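Local coordinates for uncharacterized protein (Helicobacter pylori, PDB 4O5J) that probably binds sialic acid-bearing glycans through an extracellular domain, serving as an outer-membrane adhesin in attachment to host cells, at residues D286-A291 and S366-V371; P251-A256 and Q302-L307. All blocks are in the same frame, centred on the assembly; numbering follows the deposited sequence.

How the contacts relate
Contact 2 is the first to close along the sequence. Helix 241-268 runs out, residues 269-280 turn the chain back, and helix 281-309 returns so that 302-307 meets 251-256, closing a loop of 45 residues. Within that loop lies 286-291, early on the returning helix. Its partner, 366-371, comes only on the long helix 343-396 and closes contact 1, after 74 residues that include helix 313-320. The two closures therefore cross, and helix 281-309 is common to both. Contact 2 lies near the middle of the chain, contact 1 farther out; their centres are 24 Å apart. Together they tie three helices, 241-268, 281-309 and 343-396, into one elongated bundle.

Contact 1 of 2, residues D286-A291 and S366-V371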
loop_
_atom_site.group_PDB
_atom_site.type_symbol
_atom_site.label_atom_id
_atom_site.label_comp_id
_atom_site.label_asym_id
_atom_site.label_seq_id
_atom_site.Cartn_x
_atom_site.Cartn_y
_atom_site.Cartn_z
ATOM N N ASP A 286 -19.269 5.529 -16.892
ATOM C CA ASP A 286 -18.685 6.143 -15.685
ATOM C C ASP A 286 -18.713 5.198 -14.504
ATOM O O ASP A 286 -17.735 5.142 -13.756
ATOM C CB ASP A 286 -19.363 7.491 -15.301
ATOM C CG ASP A 286 -18.850 8.682 -16.167
ATOM O OD1 ASP A 286 -17.773 8.516 -16.818
ATOM O OD2 ASP A 286 -19.515 9.794 -16.216
ATOM N N ILE A 287 -19.821 4.478 -14.307
ATOM C CA ILE A 287 -19.909 3.588 -13.168
ATOM C C ILE A 287 -18.866 2.484 -13.366
ATOM O O ILE A 287 -18.286 2.017 -12.395
ATOM C CB ILE A 287 -21.333 3.020 -12.946
ATOM C CG1 ILE A 287 -21.429 2.330 -11.581
ATOM C CG2 ILE A 287 -21.749 2.074 -14.068
ATOM C CD1 ILE A 287 -22.832 1.820 -11.307
ATOM N N TYR A 288 -18.601 2.113 -14.622
ATOM C CA TYR A 288 -17.632 1.061 -14.883
ATOM C C TYR A 288 -16.204 1.510 -14.533
ATOM O O TYR A 288 -15.462 0.836 -13.809
ATOM C CB TYR A 288 -17.745 0.614 -16.315
ATOM C CG TYR A 288 -16.949 -0.623 -16.644
ATOM C CD1 TYR A 288 -16.640 -1.561 -15.668
ATOM C CD2 TYR A 288 -16.559 -0.888 -17.948
ATOM C CE1 TYR A 288 -15.897 -2.702 -15.970
ATOM C CE2 TYR A 288 -15.836 -2.011 -18.262
ATOM C CZ TYR A 288 -15.507 -2.917 -17.269
ATOM O OH TYR A 288 -14.816 -4.038 -17.613
ATOM N N THR A 289 -15.834 2.680 -15.016
ATOM C CA THR A 289 -14.569 3.279 -14.686
ATOM C C THR A 289 -14.446 3.462 -13.198
ATOM O O THR A 289 -13.408 3.169 -12.618
ATOM C CB THR A 289 -14.471 4.656 -15.341
ATOM O OG1 THR A 289 -14.635 4.477 -16.734
ATOM C CG2 THR A 289 -13.123 5.292 -15.089
ATOM N N PHE A 290 -15.505 3.954 -12.581
ATOM C CA PHE A 290 -15.534 4.146 -11.137
ATOM C C PHE A 290 -15.173 2.832 -10.419
ATOM O O PHE A 290 -14.268 2.773 -9.571
ATOM C CB PHE A 290 -16.940 4.593 -10.740
ATOM C CG PHE A 290 -17.075 5.013 -9.307
ATOM C CD1 PHE A 290 -16.008 5.581 -8.628
ATOM C CD2 PHE A 290 -18.289 4.853 -8.631
ATOM C CE1 PHE A 290 -16.136 5.976 -7.294
ATOM C CE2 PHE A 290 -18.417 5.255 -7.298
ATOM C CZ PHE A 290 -17.362 5.825 -6.639
ATOM N N ALA A 291 -15.850 1.764 -10.798
ATOM C CA ALA A 291 -15.656 0.432 -10.167
ATOM C C ALA A 291 -14.254 -0.130 -10.441
ATOM O O ALA A 291 -13.581 -0.566 -9.500
ATOM C CB ALA A 291 -16.767 -0.528 -10.623
ATOM N N SER A 366 -18.615 -6.227 -10.994
ATOM C CA SER A 366 -19.296 -7.114 -11.885
ATOM C C SER A 366 -20.609 -6.528 -12.467
ATOM O O SER A 366 -20.890 -6.634 -13.672
ATOM C CB SER A 366 -19.633 -8.391 -11.141
ATOM O OG SER A 366 -19.369 -9.345 -12.055
ATOM N N VAL A 367 -21.420 -5.944 -11.593
ATOM C CA VAL A 367 -22.660 -5.321 -12.005
ATOM C C VAL A 367 -22.341 -4.125 -12.916
ATOM O O VAL A 367 -23.009 -3.919 -13.942
ATOM C CB VAL A 367 -23.458 -4.874 -10.781
ATOM C CG1 VAL A 367 -24.738 -4.115 -11.183
ATOM C CG2 VAL A 367 -23.735 -6.108 -9.895
ATOM N N ALA A 368 -21.303 -3.379 -12.575
ATOM C CA ALA A 368 -20.941 -2.193 -13.389
ATOM C C ALA A 368 -20.535 -2.640 -14.797
ATOM O O ALA A 368 -20.918 -2.005 -15.788
ATOM C CB ALA A 368 -19.807 -1.410 -12.748
ATOM N N ARG A 369 -19.750 -3.726 -14.880
ATOM C CA ARG A 369 -19.332 -4.238 -16.157
ATOM C C ARG A 369 -20.563 -4.642 -16.973
ATOM O O ARG A 369 -20.636 -4.395 -18.194
ATOM C CB ARG A 369 -18.367 -5.411 -15.971
ATOM C CG ARG A 369 -17.955 -6.125 -17.265
ATOM C CD ARG A 369 -16.712 -7.033 -17.041
ATOM N NE ARG A 369 -16.778 -7.684 -15.747
ATOM C CZ ARG A 369 -15.807 -7.628 -14.804
ATOM N NH1 ARG A 369 -14.656 -6.953 -15.018
ATOM N NH2 ARG A 369 -15.960 -8.264 -13.630
ATOM N N ASP A 370 -21.549 -5.255 -16.318
ATOM C CA ASP A 370 -22.753 -5.679 -17.052
ATOM C C ASP A 370 -23.548 -4.463 -17.561
ATOM O O ASP A 370 -24.084 -4.478 -18.675
ATOM C CB ASP A 370 -23.650 -6.504 -16.148
ATOM C CG ASP A 370 -23.017 -7.883 -15.754
ATOM O OD1 ASP A 370 -22.121 -8.409 -16.488
ATOM O OD2 ASP A 370 -23.424 -8.464 -14.704
ATOM N N VAL A 371 -23.666 -3.431 -16.733
ATOM C CA VAL A 371 -24.324 -2.161 -17.153
ATOM C C VAL A 371 -23.605 -1.643 -18.363
ATOM O O VAL A 371 -24.227 -1.292 -19.340
ATOM C CB VAL A 371 -24.344 -1.117 -16.020
ATOM C CG1 VAL A 371 -24.752 0.293 -16.516
ATOM C CG2 VAL A 371 -25.269 -1.593 -14.904
#
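The carbonyl O of I287 receives the helical bond from A291 N (2.9 Å) and also has A368 CB lying against it at 3.8 Å, where helices 281-309 and 343-396 pack as an antiparallel pair of the helical bundle, 150° between segment directions. Their axes come within 8.2 Å, a closeness that goes with the small side chains at the crossing: A368 faces the partner helix, and its CB meets A291 CB at 3.8 Å. Y288 and A368 are the nearest backbone pair, 4.9 Å between CA atoms. To one side, I287 CG2 reaches A368 CB and, at 4.3 Å, V371 CG1. To the other, the Y288 side chain leaves with CG anti to the backbone N (chi1 -171°), which turns one ring face to R369, the two side chains crossing at a slant. There R369 CA makes a CH-pi contact over that face, 4.0 Å from the centroid and displaced toward the rim. Y372 also meets the Y288 ring. On the side of helix 343-396 turned from this contact, buried D370 hydrogen-bonds to S50 and N53 of helix 29-54. The guanidinium of R369 stands nearly perpendicular to the tyrosine ring, 83° between planes, and the phenol OH of Y288 rests 3.6 Å from R369 CD.

Contact 2 of 2, residues P251-A256 and Q302-L307; sequences PILQQA and QDIFNL
I252 sends CG1 out beside its backbone N and opposite the carbonyl carbon (chi1 -69°), and an extended second torsion carries CD1 on across the gap to L307. The two side chains meet end to end, with I252 CD1 3.6 Å from L307 CD1. The other branch of I252 is used as well: CG2 lies 4.1 Å from I304 CD1, and the two isoleucines overlap side by side, pointing opposite ways. In I304 the second torsion, 141°, falls well short of fully extended, and its CD1 ends 3.5 Å from CD1 of L253, a close methyl contact. The leucine crosses I304 at about a right angle. At the margin, I252 CD1 also touches the aliphatic CB of D303 at 4.3 Å. These contacts are apolar throughout, and they bridge a wider gap than small side chains could, since the segment axes approach to 10.2 Å. A third helix, 82-101, closes one side: its V90 meets both L253 and I304, while I304 also touches I350 of helix 343-396. Farther along, L307 O accepts a bond from N245 ND2, a second tie between the same two helices. Running antiparallel at 162° and joined by residues 269-280, they form an antiparallel alpha-alpha hairpin, a pairing that recalls those of tetratricopeptide-repeat folds.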
loop_
_atom_site.group_PDB
_atom_site.type_symbol
_atom_site.label_atom_id
_atom_site.label_comp_id
_atom_site.label_asym_id
_atom_site.label_seq_id
_atom_site.Cartn_x
_atom_site.Cartn_y
_atom_site.Cartn_z
ATOM N N PRO A 251 5.900 5.119 -3.666
ATOM C CA PRO A 251 5.302 5.482 -4.949
ATOM C C PRO A 251 3.994 4.754 -5.184
ATOM O O PRO A 251 3.078 5.334 -5.760
ATOM C CB PRO A 251 6.330 5.017 -5.994
ATOM C CG PRO A 251 7.600 4.883 -5.251
ATOM C CD PRO A 251 7.225 4.501 -3.843
ATOM N N ILE A 252 3.893 3.509 -4.719
ATOM C CA ILE A 252 2.636 2.765 -4.866
ATOM C C ILE A 252 1.521 3.481 -4.108
ATOM O O ILE A 252 0.409 3.664 -4.622
ATOM C CB ILE A 252 2.748 1.311 -4.352
ATOM C CG1 ILE A 252 3.649 0.504 -5.269
ATOM C CG2 ILE A 252 1.390 0.656 -4.264
ATOM C CD1 ILE A 252 3.977 -0.922 -4.715
ATOM N N LEU A 253 1.814 3.881 -2.873
ATOM C CA LEU A 253 0.839 4.574 -2.053
ATOM C C LEU A 253 0.497 5.978 -2.684
ATOM O O LEU A 253 -0.666 6.365 -2.750
ATOM C CB LEU A 253 1.382 4.706 -0.661
ATOM C CG LEU A 253 0.382 4.864 0.428
ATOM C CD1 LEU A 253 -0.830 4.015 0.243
ATOM C CD2 LEU A 253 1.092 4.457 1.682
ATOM N N GLN A 254 1.506 6.695 -3.202
ATOM C CA GLN A 254 1.262 7.975 -3.894
ATOM C C GLN A 254 0.318 7.763 -5.031
ATOM O O GLN A 254 -0.624 8.550 -5.238
ATOM C CB GLN A 254 2.519 8.649 -4.413
ATOM C CG GLN A 254 3.435 9.106 -3.297
ATOM C CD GLN A 254 4.852 9.486 -3.762
ATOM O OE1 GLN A 254 5.514 8.699 -4.474
ATOM N NE2 GLN A 254 5.334 10.692 -3.366
ATOM N N GLN A 255 0.515 6.648 -5.734
ATOM C CA GLN A 255 -0.335 6.326 -6.856
ATOM C C GLN A 255 -1.768 6.058 -6.354
ATOM O O GLN A 255 -2.756 6.563 -6.905
ATOM C CB GLN A 255 0.267 5.152 -7.597
ATOM C CG GLN A 255 -0.364 4.917 -8.910
ATOM C CD GLN A 255 -0.265 6.122 -9.750
ATOM O OE1 GLN A 255 0.770 6.787 -9.681
ATOM N NE2 GLN A 255 -1.341 6.456 -10.547
ATOM N N ALA A 256 -1.872 5.320 -5.259
ATOM C CA ALA A 256 -3.169 5.002 -4.661
ATOM C C ALA A 256 -3.908 6.291 -4.202
ATOM O O ALA A 256 -5.127 6.412 -4.352
ATOM C CB ALA A 256 -2.961 4.068 -3.474
ATOM N N GLN A 302 -3.424 -3.944 -1.365
ATOM C CA GLN A 302 -2.942 -5.309 -1.277
ATOM C C GLN A 302 -1.448 -5.359 -1.594
ATOM O O GLN A 302 -0.713 -6.069 -0.911
ATOM C CB GLN A 302 -3.749 -6.197 -2.181
ATOM C CG GLN A 302 -3.178 -7.576 -2.284
ATOM C CD GLN A 302 -4.170 -8.449 -2.895
ATOM O OE1 GLN A 302 -4.934 -9.095 -2.201
ATOM N NE2 GLN A 302 -4.192 -8.473 -4.196
ATOM N N ASP A 303 -0.986 -4.602 -2.606
ATOM C CA ASP A 303 0.438 -4.574 -2.933
ATOM C C ASP A 303 1.235 -4.171 -1.711
ATOM O O ASP A 303 2.284 -4.757 -1.404
ATOM C CB ASP A 303 0.722 -3.590 -4.062
ATOM C CG ASP A 303 0.143 -4.034 -5.420
ATOM O OD1 ASP A 303 -0.011 -5.261 -5.606
ATOM O OD2 ASP A 303 -0.130 -3.167 -6.331
ATOM N N ILE A 304 0.745 -3.168 -0.977
ATOM C CA ILE A 304 1.490 -2.717 0.215
ATOM C C ILE A 304 1.521 -3.804 1.304
ATOM O O ILE A 304 2.537 -4.025 1.923
ATOM C CB ILE A 304 0.913 -1.383 0.749
ATOM C CG1 ILE A 304 1.327 -0.243 -0.196
ATOM C CG2 ILE A 304 1.403 -1.116 2.174
ATOM C CD1 ILE A 304 0.206 0.689 -0.343
ATOM N N PHE A 305 0.390 -4.460 1.539
ATOM C CA PHE A 305 0.363 -5.546 2.492
ATOM C C PHE A 305 1.398 -6.619 2.097
ATOM O O PHE A 305 2.211 -7.060 2.936
ATOM C CB PHE A 305 -1.026 -6.154 2.673
ATOM C CG PHE A 305 -0.968 -7.412 3.529
ATOM C CD1 PHE A 305 -0.736 -7.328 4.902
ATOM C CD2 PHE A 305 -1.019 -8.659 2.960
ATOM C CE1 PHE A 305 -0.634 -8.463 5.698
ATOM C CE2 PHE A 305 -0.934 -9.821 3.760
ATOM C CZ PHE A 305 -0.728 -9.730 5.128
ATOM N N ASN A 306 1.406 -7.002 0.826
ATOM C CA ASN A 306 2.358 -8.003 0.328
ATOM C C ASN A 306 3.780 -7.576 0.540
ATOM O O ASN A 306 4.650 -8.420 0.845
ATOM C CB ASN A 306 2.082 -8.339 -1.150
ATOM C CG ASN A 306 0.800 -9.168 -1.321
ATOM O OD1 ASN A 306 0.268 -9.704 -0.337
ATOM N ND2 ASN A 306 0.304 -9.304 -2.581
ATOM N N LEU A 307 4.064 -6.266 0.387
ATOM C CA LEU A 307 5.429 -5.780 0.586
ATOM C C LEU A 307 5.826 -5.905 2.065
ATOM O O LEU A 307 6.977 -6.183 2.368
ATOM C CB LEU A 307 5.582 -4.312 0.110
ATOM C CG LEU A 307 5.680 -4.190 -1.446
ATOM C CD1 LEU A 307 5.397 -2.757 -1.934
ATOM C CD2 LEU A 307 7.036 -4.701 -1.889
#